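Local coordinates for type-iv like pilin ttha1219 (Thermus thermophilus, PDB 5G23), which probably forms part of the type IV pilus machinery that takes up DNA in natural competence, and resembles type II secretion pseudopilins, at residues Gly64-Gly69 against Trp86-Ala91; Gly69-Leu74 against Val162-Glu167; Gln141-Arg146 against Leu181-Val186; Gly196-Tyr201 against Arg222-Trp227. One frame throughout, in Å; residues are numbered along the deposited sequence.

Contact 1: Gly64-Gly69 against Trp86-Ala91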
loop_
_atom_site.group_PDB
_atom_site.type_symbol
_atom_site.label_atom_id
_atom_site.label_comp_id
_atom_site.label_asym_id
_atom_site.label_seq_id
_atom_site.Cartn_x
_atom_site.Cartn_y
_atom_site.Cartn_z
ATOM N N GLY B 64 16.324 1.297 -7.882
ATOM C CA GLY B 64 17.470 0.905 -8.621
ATOM C C GLY B 64 17.144 0.168 -9.912
ATOM O O GLY B 64 18.008 -0.051 -10.708
ATOM N N TYR B 65 15.890 -0.176 -10.125
ATOM C CA TYR B 65 15.474 -1.026 -11.250
ATOM C C TYR B 65 15.867 -0.414 -12.564
ATOM O O TYR B 65 15.453 0.706 -12.880
ATOM C CB TYR B 65 13.974 -1.222 -11.221
ATOM C CG TYR B 65 13.465 -2.161 -12.284
ATOM C CD1 TYR B 65 13.727 -3.529 -12.192
ATOM C CD2 TYR B 65 12.739 -1.697 -13.350
ATOM C CE1 TYR B 65 13.260 -4.415 -13.150
ATOM C CE2 TYR B 65 12.283 -2.565 -14.330
ATOM C CZ TYR B 65 12.543 -3.919 -14.213
ATOM O OH TYR B 65 12.109 -4.759 -15.189
ATOM N N ARG B 66 16.717 -1.141 -13.279
ATOM C CA ARG B 66 17.286 -0.793 -14.574
ATOM C C ARG B 66 17.881 0.603 -14.591
ATOM O O ARG B 66 17.840 1.258 -15.611
ATOM C CB ARG B 66 16.254 -1.039 -15.691
ATOM C CG ARG B 66 15.793 -2.497 -15.746
ATOM C CD ARG B 66 14.718 -2.779 -16.787
ATOM N NE ARG B 66 15.073 -2.234 -18.089
ATOM C CZ ARG B 66 14.217 -2.049 -19.100
ATOM N NH1 ARG B 66 12.933 -2.420 -19.007
ATOM N NH2 ARG B 66 14.653 -1.508 -20.222
ATOM N N LEU B 67 18.454 1.050 -13.471
ATOM C CA LEU B 67 18.928 2.416 -13.317
ATOM C C LEU B 67 20.428 2.500 -13.389
ATOM O O LEU B 67 21.116 1.640 -12.902
ATOM C CB LEU B 67 18.472 2.990 -11.968
ATOM C CG LEU B 67 18.526 4.498 -11.783
ATOM C CD1 LEU B 67 17.379 5.138 -12.518
ATOM C CD2 LEU B 67 18.457 4.923 -10.352
ATOM N N THR B 68 20.933 3.555 -14.009
ATOM C CA THR B 68 22.325 3.958 -13.872
ATOM C C THR B 68 22.347 5.264 -13.097
ATOM O O THR B 68 21.487 6.134 -13.295
ATOM C CB THR B 68 22.964 4.196 -15.292
ATOM O OG1 THR B 68 23.452 2.960 -15.774
ATOM C CG2 THR B 68 24.114 5.175 -15.269
ATOM N N GLY B 69 23.340 5.443 -12.249
ATOM C CA GLY B 69 23.426 6.654 -11.449
ATOM C C GLY B 69 22.900 6.442 -10.015
ATOM O O GLY B 69 22.868 5.298 -9.528
ATOM N N TRP B 86 15.313 6.033 -6.550
ATOM C CA TRP B 86 14.948 6.280 -7.981
ATOM C C TRP B 86 14.964 4.931 -8.698
ATOM O O TRP B 86 15.655 3.960 -8.283
ATOM C CB TRP B 86 15.911 7.272 -8.609
ATOM C CG TRP B 86 15.877 8.619 -8.019
ATOM C CD1 TRP B 86 15.168 9.679 -8.471
ATOM C CD2 TRP B 86 16.555 9.064 -6.831
ATOM N NE1 TRP B 86 15.328 10.753 -7.625
ATOM C CE2 TRP B 86 16.198 10.397 -6.623
ATOM C CE3 TRP B 86 17.410 8.429 -5.906
ATOM C CZ2 TRP B 86 16.666 11.131 -5.543
ATOM C CZ3 TRP B 86 17.927 9.158 -4.870
ATOM C CH2 TRP B 86 17.522 10.517 -4.669
ATOM N N PHE B 87 14.206 4.842 -9.751
ATOM C CA PHE B 87 14.137 3.639 -10.593
ATOM C C PHE B 87 13.619 4.011 -11.978
ATOM O O PHE B 87 13.022 5.070 -12.173
ATOM C CB PHE B 87 13.231 2.580 -9.974
ATOM C CG PHE B 87 11.844 3.111 -9.644
ATOM C CD1 PHE B 87 11.605 3.815 -8.488
ATOM C CD2 PHE B 87 10.805 2.905 -10.502
ATOM C CE1 PHE B 87 10.330 4.340 -8.184
ATOM C CE2 PHE B 87 9.515 3.376 -10.207
ATOM C CZ PHE B 87 9.294 4.119 -9.062
ATOM N N LEU B 88 13.861 3.128 -12.935
ATOM C CA LEU B 88 13.379 3.274 -14.281
ATOM C C LEU B 88 12.003 2.664 -14.394
ATOM O O LEU B 88 11.746 1.579 -13.924
ATOM C CB LEU B 88 14.279 2.548 -15.263
ATOM C CG LEU B 88 13.915 2.805 -16.739
ATOM C CD1 LEU B 88 14.262 4.217 -17.138
ATOM C CD2 LEU B 88 14.602 1.820 -17.675
ATOM N N CYS B 89 11.094 3.380 -14.992
ATOM C CA CYS B 89 9.767 2.846 -15.230
ATOM C C CYS B 89 9.666 1.966 -16.475
ATOM O O CYS B 89 10.027 2.412 -17.524
ATOM C CB CYS B 89 8.813 4.016 -15.338
ATOM S SG CYS B 89 8.422 4.669 -13.760
ATOM N N GLU B 90 9.115 0.755 -16.332
ATOM C CA GLU B 90 8.706 -0.152 -17.446
ATOM C C GLU B 90 7.167 -0.163 -17.458
ATOM O O GLU B 90 6.531 -0.379 -16.412
ATOM C CB GLU B 90 9.200 -1.606 -17.214
ATOM C CG GLU B 90 8.900 -2.723 -18.285
ATOM C CD GLU B 90 9.898 -3.934 -18.170
ATOM O OE1 GLU B 90 10.818 -3.757 -17.300
ATOM O OE2 GLU B 90 9.846 -5.029 -18.879
ATOM N N ALA B 91 6.566 0.088 -18.608
ATOM C CA ALA B 91 5.103 0.078 -18.719
ATOM C C ALA B 91 4.450 -1.186 -18.110
ATOM O O ALA B 91 4.997 -2.286 -18.216
ATOM C CB ALA B 91 4.693 0.211 -20.171
#
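Tyr65 and Leu88 join the backbones at the middle of this contact: Leu88 N donates to Tyr65 O at 2.9 Å. A second bond runs from Gly64 N to Trp86 O; both come from the first half of a type II turn, Gly64 to Leu67. The packing is close here. CB of Tyr65 rests 4.1 Å from CB of Phe87, and Leu67 CD2 lies 3.9 Å from Trp86 CB. Tyr65 is buried; with its CG anti to the backbone N (chi1 -176°), the ring reaches along to Glu90. Tyr65 OH donates to Glu90 OE1 at 2.7 Å, on the syn side, 26° out of the carboxylate plane. The looser side holds exposed Arg66 and partly exposed Glu90. Arg66 NH1 adds a weak bond and salt bridge to Glu90 OE1 at 3.0 Å, its guanidinium at a right angle to the carboxylate. A phenylalanine in place of Tyr65 would probably leave Glu90 OE1 with Arg66 as its one partner across the contact. Glu90 of the second subunit brings a like charge close to Glu90 OE2. The turn follows helix 44-61 and leads into strand 69-75. It bonds to one edge of strand 82-88; strand 104-112 pairs with the other.

Contact 2: Gly69-Leu74 against Val162-Glu167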
loop_
_atom_site.group_PDB
_atom_site.type_symbol
_atom_site.label_atom_id
_atom_site.label_comp_id
_atom_site.label_asym_id
_atom_site.label_seq_id
_atom_site.Cartn_x
_atom_site.Cartn_y
_atom_site.Cartn_z
ATOM N N GLY B 69 23.340 5.443 -12.249
ATOM C CA GLY B 69 23.426 6.654 -11.449
ATOM C C GLY B 69 22.900 6.442 -10.015
ATOM O O GLY B 69 22.868 5.298 -9.528
ATOM N N GLN B 70 22.515 7.535 -9.376
ATOM C CA GLN B 70 22.180 7.561 -7.971
ATOM C C GLN B 70 20.807 6.906 -7.780
ATOM O O GLN B 70 19.827 7.296 -8.408
ATOM C CB GLN B 70 22.177 8.993 -7.420
ATOM C CG GLN B 70 22.019 9.005 -5.922
ATOM C CD GLN B 70 22.228 10.357 -5.299
ATOM O OE1 GLN B 70 21.412 11.278 -5.479
ATOM N NE2 GLN B 70 23.252 10.468 -4.486
ATOM N N ALA B 71 20.782 5.881 -6.951
ATOM C CA ALA B 71 19.615 5.022 -6.818
ATOM C C ALA B 71 18.950 5.134 -5.466
ATOM O O ALA B 71 17.774 4.906 -5.367
ATOM C CB ALA B 71 20.017 3.558 -7.080
ATOM N N LEU B 72 19.711 5.488 -4.433
ATOM C CA LEU B 72 19.224 5.507 -3.078
ATOM C C LEU B 72 20.009 6.515 -2.279
ATOM O O LEU B 72 21.270 6.584 -2.382
ATOM C CB LEU B 72 19.356 4.121 -2.448
ATOM C CG LEU B 72 18.778 3.951 -1.058
ATOM C CD1 LEU B 72 17.291 3.813 -1.117
ATOM C CD2 LEU B 72 19.389 2.734 -0.354
ATOM N N VAL B 73 19.305 7.260 -1.453
ATOM C CA VAL B 73 19.945 8.086 -0.428
ATOM C C VAL B 73 19.250 7.867 0.874
ATOM O O VAL B 73 18.033 8.057 0.995
ATOM C CB VAL B 73 19.902 9.596 -0.765
ATOM C CG1 VAL B 73 20.534 10.404 0.337
ATOM C CG2 VAL B 73 20.667 9.908 -2.032
ATOM N N LEU B 74 20.032 7.484 1.888
ATOM C CA LEU B 74 19.552 7.307 3.257
ATOM C C LEU B 74 20.062 8.436 4.132
ATOM O O LEU B 74 21.254 8.712 4.082
ATOM C CB LEU B 74 20.009 5.997 3.848
ATOM C CG LEU B 74 19.530 4.820 3.043
ATOM C CD1 LEU B 74 20.170 3.520 3.577
ATOM C CD2 LEU B 74 18.035 4.665 3.085
ATOM N N VAL B 162 23.696 5.213 -2.643
ATOM C CA VAL B 162 24.094 4.124 -3.549
ATOM C C VAL B 162 24.070 4.613 -4.976
ATOM O O VAL B 162 23.063 5.160 -5.438
ATOM C CB VAL B 162 23.153 2.941 -3.462
ATOM C CG1 VAL B 162 23.546 1.850 -4.440
ATOM C CG2 VAL B 162 23.146 2.389 -2.046
ATOM N N ASN B 163 25.177 4.373 -5.675
ATOM C CA ASN B 163 25.318 4.685 -7.115
ATOM C C ASN B 163 25.449 3.389 -7.924
ATOM O O ASN B 163 26.193 2.472 -7.563
ATOM C CB ASN B 163 26.539 5.600 -7.325
ATOM C CG ASN B 163 26.415 6.919 -6.525
ATOM O OD1 ASN B 163 27.270 7.228 -5.661
ATOM N ND2 ASN B 163 25.294 7.627 -6.688
ATOM N N LEU B 164 24.664 3.284 -8.971
ATOM C CA LEU B 164 24.704 2.119 -9.826
ATOM C C LEU B 164 25.501 2.515 -11.066
ATOM O O LEU B 164 25.189 3.462 -11.767
ATOM C CB LEU B 164 23.309 1.658 -10.182
ATOM C CG LEU B 164 22.463 1.342 -8.953
ATOM C CD1 LEU B 164 21.131 0.715 -9.356
ATOM C CD2 LEU B 164 23.229 0.417 -8.038
ATOM N N ARG B 165 26.560 1.782 -11.305
ATOM C CA ARG B 165 27.456 2.041 -12.441
ATOM C C ARG B 165 27.440 0.811 -13.296
ATOM O O ARG B 165 27.102 -0.285 -12.831
ATOM C CB ARG B 165 28.858 2.366 -11.964
ATOM C CG ARG B 165 28.853 3.633 -11.100
ATOM C CD ARG B 165 30.244 4.126 -10.770
ATOM N NE ARG B 165 31.163 4.242 -11.914
ATOM C CZ ARG B 165 30.946 4.881 -13.064
ATOM N NH1 ARG B 165 29.799 5.492 -13.327
ATOM N NH2 ARG B 165 31.900 4.875 -14.005
ATOM N N PRO B 166 27.744 0.975 -14.566
ATOM C CA PRO B 166 27.759 -0.229 -15.390
ATOM C C PRO B 166 28.557 -1.387 -14.735
ATOM O O PRO B 166 28.114 -2.534 -14.802
ATOM C CB PRO B 166 28.389 0.264 -16.699
ATOM C CG PRO B 166 27.994 1.699 -16.763
ATOM C CD PRO B 166 28.028 2.192 -15.337
ATOM N N GLU B 167 29.724 -1.101 -14.153
ATOM C CA GLU B 167 30.516 -2.154 -13.447
ATOM C C GLU B 167 29.781 -2.752 -12.217
ATOM O O GLU B 167 30.031 -3.882 -11.842
ATOM C CB GLU B 167 31.928 -1.675 -13.075
ATOM C CG GLU B 167 32.024 -0.500 -12.113
ATOM C CD GLU B 167 31.996 0.857 -12.816
ATOM O OE1 GLU B 167 31.401 0.979 -13.901
ATOM O OE2 GLU B 167 32.516 1.839 -12.227
#
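Gly69 and Leu164 form an antiparallel hydrogen-bonded pair, with Gly69 N 2.8 Å from Leu164 O and a matching return bond from Leu164 N to Gly69 O. The backbone angles of Gly69 suit a residue without a CB. Further along, Ala71 N donates to Val162 O at 2.8 Å, and Val162 N donates to Leu72 O. Gln70 and Asn163 make the non-hydrogen-bonded pair between them. Their amide planes are only 14° apart, and Asn163 ND2 lies 3.5 Å from Gln70 CB. This is plain packing of an amide against the aliphatic part of Gln70. CG of Asn163 sits beside the backbone N (chi1 -59°), which brings ND2 over to the neighbouring strand. On the buried face, Leu72 CB meets Val162 CB at 4.1 Å. The methyl of Ala71 packs on Leu164, Ala71 CB to Leu164 CG 3.8 Å. Outside this shell, Leu234 packs on Ala71 and Leu72, and Val63 also touches Leu72. Strand 82-88 lies along the other edge of strand 69-75, where Ala71 is hydrogen-bonded to Trp86 through the backbone. Ala71 and Leu72 both face Val162, which makes this a classic beta bulge in an antiparallel sheet.

Contact 3: Gln141-Arg146 against Leu181-Val186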
loop_
_atom_site.group_PDB
_atom_site.type_symbol
_atom_site.label_atom_id
_atom_site.label_comp_id
_atom_site.label_asym_id
_atom_site.label_seq_id
_atom_site.Cartn_x
_atom_site.Cartn_y
_atom_site.Cartn_z
ATOM N N GLN B 141 0.256 9.048 16.463
ATOM C CA GLN B 141 1.566 9.715 16.439
ATOM C C GLN B 141 2.614 8.734 16.078
ATOM O O GLN B 141 2.754 7.673 16.745
ATOM C CB GLN B 141 1.886 10.315 17.815
ATOM C CG GLN B 141 0.992 11.509 18.129
ATOM C CD GLN B 141 1.372 12.710 17.316
ATOM O OE1 GLN B 141 2.551 13.126 17.279
ATOM N NE2 GLN B 141 0.395 13.289 16.654
ATOM N N VAL B 142 3.376 9.034 15.034
ATOM C CA VAL B 142 4.537 8.233 14.655
ATOM C C VAL B 142 5.688 8.752 15.506
ATOM O O VAL B 142 6.135 9.851 15.287
ATOM C CB VAL B 142 4.788 8.291 13.107
ATOM C CG1 VAL B 142 6.038 7.512 12.733
ATOM C CG2 VAL B 142 3.600 7.680 12.385
ATOM N N GLU B 143 6.150 7.930 16.451
ATOM C CA GLU B 143 7.177 8.326 17.434
ATOM C C GLU B 143 8.597 7.960 16.963
ATOM O O GLU B 143 9.573 8.506 17.470
ATOM C CB GLU B 143 6.910 7.683 18.752
ATOM C CG GLU B 143 5.596 8.244 19.303
ATOM C CD GLU B 143 5.192 7.666 20.627
ATOM O OE1 GLU B 143 5.796 6.677 21.120
ATOM O OE2 GLU B 143 4.208 8.190 21.142
ATOM N N ALA B 144 8.697 7.056 16.009
ATOM C CA ALA B 144 10.012 6.668 15.441
ATOM C C ALA B 144 9.883 6.060 14.083
ATOM O O ALA B 144 8.962 5.252 13.840
ATOM C CB ALA B 144 10.745 5.722 16.399
ATOM N N PHE B 145 10.775 6.465 13.179
ATOM C CA PHE B 145 10.919 5.893 11.852
ATOM C C PHE B 145 12.410 5.743 11.669
ATOM O O PHE B 145 13.172 6.663 11.871
ATOM C CB PHE B 145 10.304 6.725 10.698
ATOM C CG PHE B 145 10.496 6.162 9.322
ATOM C CD1 PHE B 145 10.145 4.882 9.010
ATOM C CD2 PHE B 145 10.989 6.963 8.282
ATOM C CE1 PHE B 145 10.328 4.369 7.712
ATOM C CE2 PHE B 145 11.194 6.472 6.966
ATOM C CZ PHE B 145 10.808 5.178 6.685
ATOM N N ARG B 146 12.815 4.497 11.456
ATOM C CA ARG B 146 14.264 4.144 11.354
ATOM C C ARG B 146 14.439 3.334 10.108
ATOM O O ARG B 146 13.584 2.447 9.754
ATOM C CB ARG B 146 14.773 3.322 12.560
ATOM C CG ARG B 146 14.625 3.984 13.888
ATOM C CD ARG B 146 15.553 5.200 14.001
ATOM N NE ARG B 146 15.516 5.657 15.384
ATOM C CZ ARG B 146 14.714 6.613 15.826
ATOM N NH1 ARG B 146 13.877 7.254 15.004
ATOM N NH2 ARG B 146 14.678 6.881 17.141
ATOM N N LEU B 181 7.422 3.006 15.167
ATOM C CA LEU B 181 6.749 2.998 16.472
ATOM C C LEU B 181 5.667 4.053 16.402
ATOM O O LEU B 181 5.917 5.187 16.010
ATOM C CB LEU B 181 7.714 3.298 17.577
ATOM C CG LEU B 181 7.154 3.419 18.954
ATOM C CD1 LEU B 181 6.661 2.109 19.493
ATOM C CD2 LEU B 181 8.215 3.995 19.905
ATOM N N ALA B 182 4.458 3.688 16.805
ATOM C CA ALA B 182 3.355 4.617 16.816
ATOM C C ALA B 182 2.573 4.436 18.098
ATOM O O ALA B 182 2.588 3.379 18.738
ATOM C CB ALA B 182 2.442 4.451 15.611
ATOM N N SER B 183 1.846 5.489 18.440
ATOM C CA SER B 183 0.941 5.480 19.607
ATOM C C SER B 183 -0.379 6.104 19.301
ATOM O O SER B 183 -0.514 6.986 18.442
ATOM C CB SER B 183 1.584 6.220 20.806
ATOM O OG SER B 183 1.648 7.643 20.598
ATOM N N VAL B 184 -1.349 5.689 20.091
ATOM C CA VAL B 184 -2.704 6.262 20.050
ATOM C C VAL B 184 -3.317 6.230 21.441
ATOM O O VAL B 184 -2.977 5.349 22.267
ATOM C CB VAL B 184 -3.693 5.422 19.147
ATOM C CG1 VAL B 184 -3.405 5.546 17.687
ATOM C CG2 VAL B 184 -3.753 3.979 19.560
ATOM N N PRO B 185 -4.253 7.138 21.715
ATOM C CA PRO B 185 -4.971 7.064 23.004
ATOM C C PRO B 185 -5.881 5.862 23.078
ATOM O O PRO B 185 -6.385 5.437 22.037
ATOM C CB PRO B 185 -5.821 8.329 23.036
ATOM C CG PRO B 185 -5.399 9.160 21.890
ATOM C CD PRO B 185 -4.728 8.253 20.881
ATOM N N VAL B 186 -6.086 5.357 24.281
ATOM C CA VAL B 186 -7.043 4.279 24.532
ATOM C C VAL B 186 -7.662 4.504 25.907
ATOM O O VAL B 186 -6.974 4.791 26.880
ATOM C CB VAL B 186 -6.361 2.888 24.361
ATOM C CG1 VAL B 186 -5.359 2.610 25.468
ATOM C CG2 VAL B 186 -7.419 1.772 24.329
#
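Glu143 and Ala144 both face Leu181 at a classic beta bulge, where two antiparallel strands, their axes 4.5 Å apart at closest, shift register by one and Leu181 O takes Glu143 N at 2.8 Å and a weak, longer bond from Ala144 N; beyond it, Gln141 and Ser183 form a hydrogen-bonded pair. At the bulge, the side chain of Glu143 reaches across to the neighbouring strand. The chain is extended beyond CG (chi2 179°), and its carboxylate reaches Ser183. Ser183 OG donates to Glu143 OE2 at 2.7 Å and comes from above the carboxylate plane, 53° out of it. Glu143 OE1 passes 3.8 Å from Leu181 CD2. Apolar contact comes through Leu181: Leu181 CB meets Ala144 CB at 4.1 Å. Beside Ser183, Ala182 CA approaches Gln141 O at 3.1 Å, a CA-H...O contact. Both polar ends are engaged further out on strand 221-230 and its approach. Glu143 OE1 forms a salt bridge with Arg222, and Ser183 OG has a hydrogen bond with Arg220. The carboxylate is thus held through each oxygen, by a hydroxyl and by an arginine. This pairing would be expected to favour the charged form of Glu143 and to fix its rotation across strand 173-184.

Contact 4: Gly196-Tyr201 against Arg222-Trp227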
loop_
_atom_site.group_PDB
_atom_site.type_symbol
_atom_site.label_atom_id
_atom_site.label_comp_id
_atom_site.label_asym_id
_atom_site.label_seq_id
_atom_site.Cartn_x
_atom_site.Cartn_y
_atom_site.Cartn_z
ATOM N N GLY B 196 11.111 -2.348 20.852
ATOM C CA GLY B 196 11.986 -3.462 20.546
ATOM C C GLY B 196 11.488 -4.792 21.098
ATOM O O GLY B 196 11.900 -5.845 20.630
ATOM N N SER B 197 10.554 -4.750 22.039
ATOM C CA SER B 197 10.129 -5.974 22.723
ATOM C C SER B 197 9.351 -6.930 21.826
ATOM O O SER B 197 9.307 -8.135 22.113
ATOM C CB SER B 197 9.350 -5.643 23.978
ATOM O OG SER B 197 8.127 -5.028 23.702
ATOM N N THR B 198 8.746 -6.448 20.724
ATOM C CA THR B 198 7.952 -7.292 19.889
ATOM C C THR B 198 8.617 -7.651 18.563
ATOM O O THR B 198 7.925 -8.132 17.636
ATOM C CB THR B 198 6.530 -6.703 19.614
ATOM O OG1 THR B 198 6.625 -5.578 18.756
ATOM C CG2 THR B 198 5.838 -6.317 20.894
ATOM N N LEU B 199 9.926 -7.388 18.417
ATOM C CA LEU B 199 10.551 -7.571 17.124
ATOM C C LEU B 199 11.239 -8.911 16.975
ATOM O O LEU B 199 11.674 -9.484 17.973
ATOM C CB LEU B 199 11.586 -6.443 16.884
ATOM C CG LEU B 199 11.035 -5.019 17.069
ATOM C CD1 LEU B 199 12.171 -4.054 16.745
ATOM C CD2 LEU B 199 9.806 -4.850 16.184
ATOM N N SER B 200 11.302 -9.394 15.764
ATOM C CA SER B 200 12.129 -10.549 15.406
ATOM C C SER B 200 13.195 -10.027 14.530
ATOM O O SER B 200 12.912 -9.606 13.417
ATOM C CB SER B 200 11.354 -11.568 14.572
ATOM O OG SER B 200 10.345 -12.091 15.362
ATOM N N TYR B 201 14.415 -10.004 14.999
ATOM C CA TYR B 201 15.466 -9.379 14.218
ATOM C C TYR B 201 16.109 -10.377 13.298
ATOM O O TYR B 201 16.376 -11.514 13.675
ATOM C CB TYR B 201 16.537 -8.809 15.141
ATOM C CG TYR B 201 16.110 -7.723 16.034
ATOM C CD1 TYR B 201 16.144 -6.392 15.632
ATOM C CD2 TYR B 201 15.695 -7.997 17.354
ATOM C CE1 TYR B 201 15.807 -5.362 16.508
ATOM C CE2 TYR B 201 15.378 -6.988 18.224
ATOM C CZ TYR B 201 15.414 -5.686 17.799
ATOM O OH TYR B 201 15.070 -4.690 18.718
ATOM N N ARG B 222 0.726 1.630 22.420
ATOM C CA ARG B 222 1.845 1.635 21.485
ATOM C C ARG B 222 1.941 0.347 20.721
ATOM O O ARG B 222 1.613 -0.725 21.256
ATOM C CB ARG B 222 3.154 1.920 22.166
ATOM C CG ARG B 222 3.337 3.384 22.436
ATOM C CD ARG B 222 4.620 3.759 23.190
ATOM N NE ARG B 222 4.571 5.233 23.221
ATOM C CZ ARG B 222 3.851 5.981 24.066
ATOM N NH1 ARG B 222 3.332 5.482 25.186
ATOM N NH2 ARG B 222 3.727 7.283 23.847
ATOM N N ALA B 223 2.310 0.466 19.447
ATOM C CA ALA B 223 2.590 -0.718 18.605
ATOM C C ALA B 223 3.777 -0.372 17.688
ATOM O O ALA B 223 4.025 0.800 17.406
ATOM C CB ALA B 223 1.408 -1.081 17.771
ATOM N N GLU B 224 4.505 -1.393 17.316
ATOM C CA GLU B 224 5.695 -1.216 16.470
ATOM C C GLU B 224 5.771 -2.264 15.400
ATOM O O GLU B 224 5.096 -3.300 15.450
ATOM C CB GLU B 224 6.963 -1.252 17.329
ATOM C CG GLU B 224 7.217 -2.679 17.903
ATOM C CD GLU B 224 8.368 -2.782 18.862
ATOM O OE1 GLU B 224 9.089 -1.771 19.123
ATOM O OE2 GLU B 224 8.513 -3.904 19.438
ATOM N N LYS B 225 6.570 -1.993 14.367
ATOM C CA LYS B 225 6.727 -2.927 13.353
ATOM C C LYS B 225 8.132 -2.785 12.760
ATOM O O LYS B 225 8.561 -1.699 12.459
ATOM C CB LYS B 225 5.688 -2.789 12.261
ATOM C CG LYS B 225 5.655 -4.052 11.388
ATOM C CD LYS B 225 4.602 -3.927 10.337
ATOM C CE LYS B 225 4.595 -5.135 9.421
ATOM N NZ LYS B 225 4.022 -6.299 10.142
ATOM N N LEU B 226 8.804 -3.918 12.649
ATOM C CA LEU B 226 10.073 -4.042 11.906
ATOM C C LEU B 226 9.832 -4.908 10.679
ATOM O O LEU B 226 9.298 -6.011 10.795
ATOM C CB LEU B 226 11.148 -4.689 12.756
ATOM C CG LEU B 226 12.513 -4.976 12.121
ATOM C CD1 LEU B 226 13.246 -3.694 11.854
ATOM C CD2 LEU B 226 13.338 -5.875 12.994
ATOM N N TRP B 227 10.289 -4.448 9.497
ATOM C CA TRP B 227 10.199 -5.267 8.320
ATOM C C TRP B 227 11.446 -5.098 7.438
ATOM O O TRP B 227 12.057 -4.034 7.464
ATOM C CB TRP B 227 8.867 -5.046 7.605
ATOM C CG TRP B 227 8.663 -3.732 6.903
ATOM C CD1 TRP B 227 8.603 -3.595 5.603
ATOM C CD2 TRP B 227 8.373 -2.460 7.455
ATOM N NE1 TRP B 227 8.370 -2.314 5.253
ATOM C CE2 TRP B 227 8.217 -1.583 6.393
ATOM C CE3 TRP B 227 8.309 -1.945 8.761
ATOM C CZ2 TRP B 227 7.960 -0.231 6.567
ATOM C CZ3 TRP B 227 7.972 -0.613 8.955
ATOM C CH2 TRP B 227 7.822 0.255 7.856
HETATM O O HOH W 1 3.896 -4.041 18.691
HETATM O O HOH W 2 6.026 -5.847 16.113
#
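Glu224 projects from strand 221-230, an outermost strand of the four-stranded antiparallel sheet within this chain, and receives the type I turn Gly196 to Leu199. Hydrogen bonds to its carboxylate form the polar part. Gly196 N donates to OE1 of Glu224 at 2.7 Å, almost straight at 176°, on the syn lone pair of OE1. OE2 of Glu224 takes two bonds from Thr198: N at 2.9 Å, and OG1 at 2.6 Å on the anti lone pair. CG of Glu224 stands between its backbone N and carbonyl carbon (chi1 69°), and the rest of the chain extends straight to the turn. Tyr179 OH, on strand 173-184, also bonds OE1. Replaced by alanine, Glu224 would probably leave Gly196 N and both Thr198 donors without their acceptor, with the turn held mainly by packing on Leu226. Apolar packing follows along the strand. Leu199 lies against both Glu224 and Leu226, with Leu199 CD2 3.7 Å from Leu226 CB, the two leucine side chains crossing at about a right angle. Tyr201 CD1 meets Leu226 CD2 at 3.9 Å. On the far side of the strand, helix 44-61 packs against Ala223, Lys225 and Trp227. Water completes the join. One water donates to Thr198 OG1 and accepts from Glu224 N; a second donates to Thr198 OG1 at 2.7 Å and to Glu224 O at 2.8 Å.

The four contacts form two pairs on opposite sides of the chain's centre. Contacts 1 and 2 have centres about 10 Å apart, share Gly69 and reach the same seven-stranded sheet, where strands 82-88 and 69-75 are neighbours. Contacts 3 and 4 have centres about 12 Å apart, and they touch; both reach the four-stranded sheet, through the adjacent strands 173-184 and 221-230. Contacts 1 and 4 each set a loop against a strand. Centres of contacts 1 and 3 lie about 33 Å apart. Along the chain, contact 1 crosses contact 2, and contact 2 crosses contact 3; contact 4 closes last. The strands of the two sheets therefore alternate along the sequence.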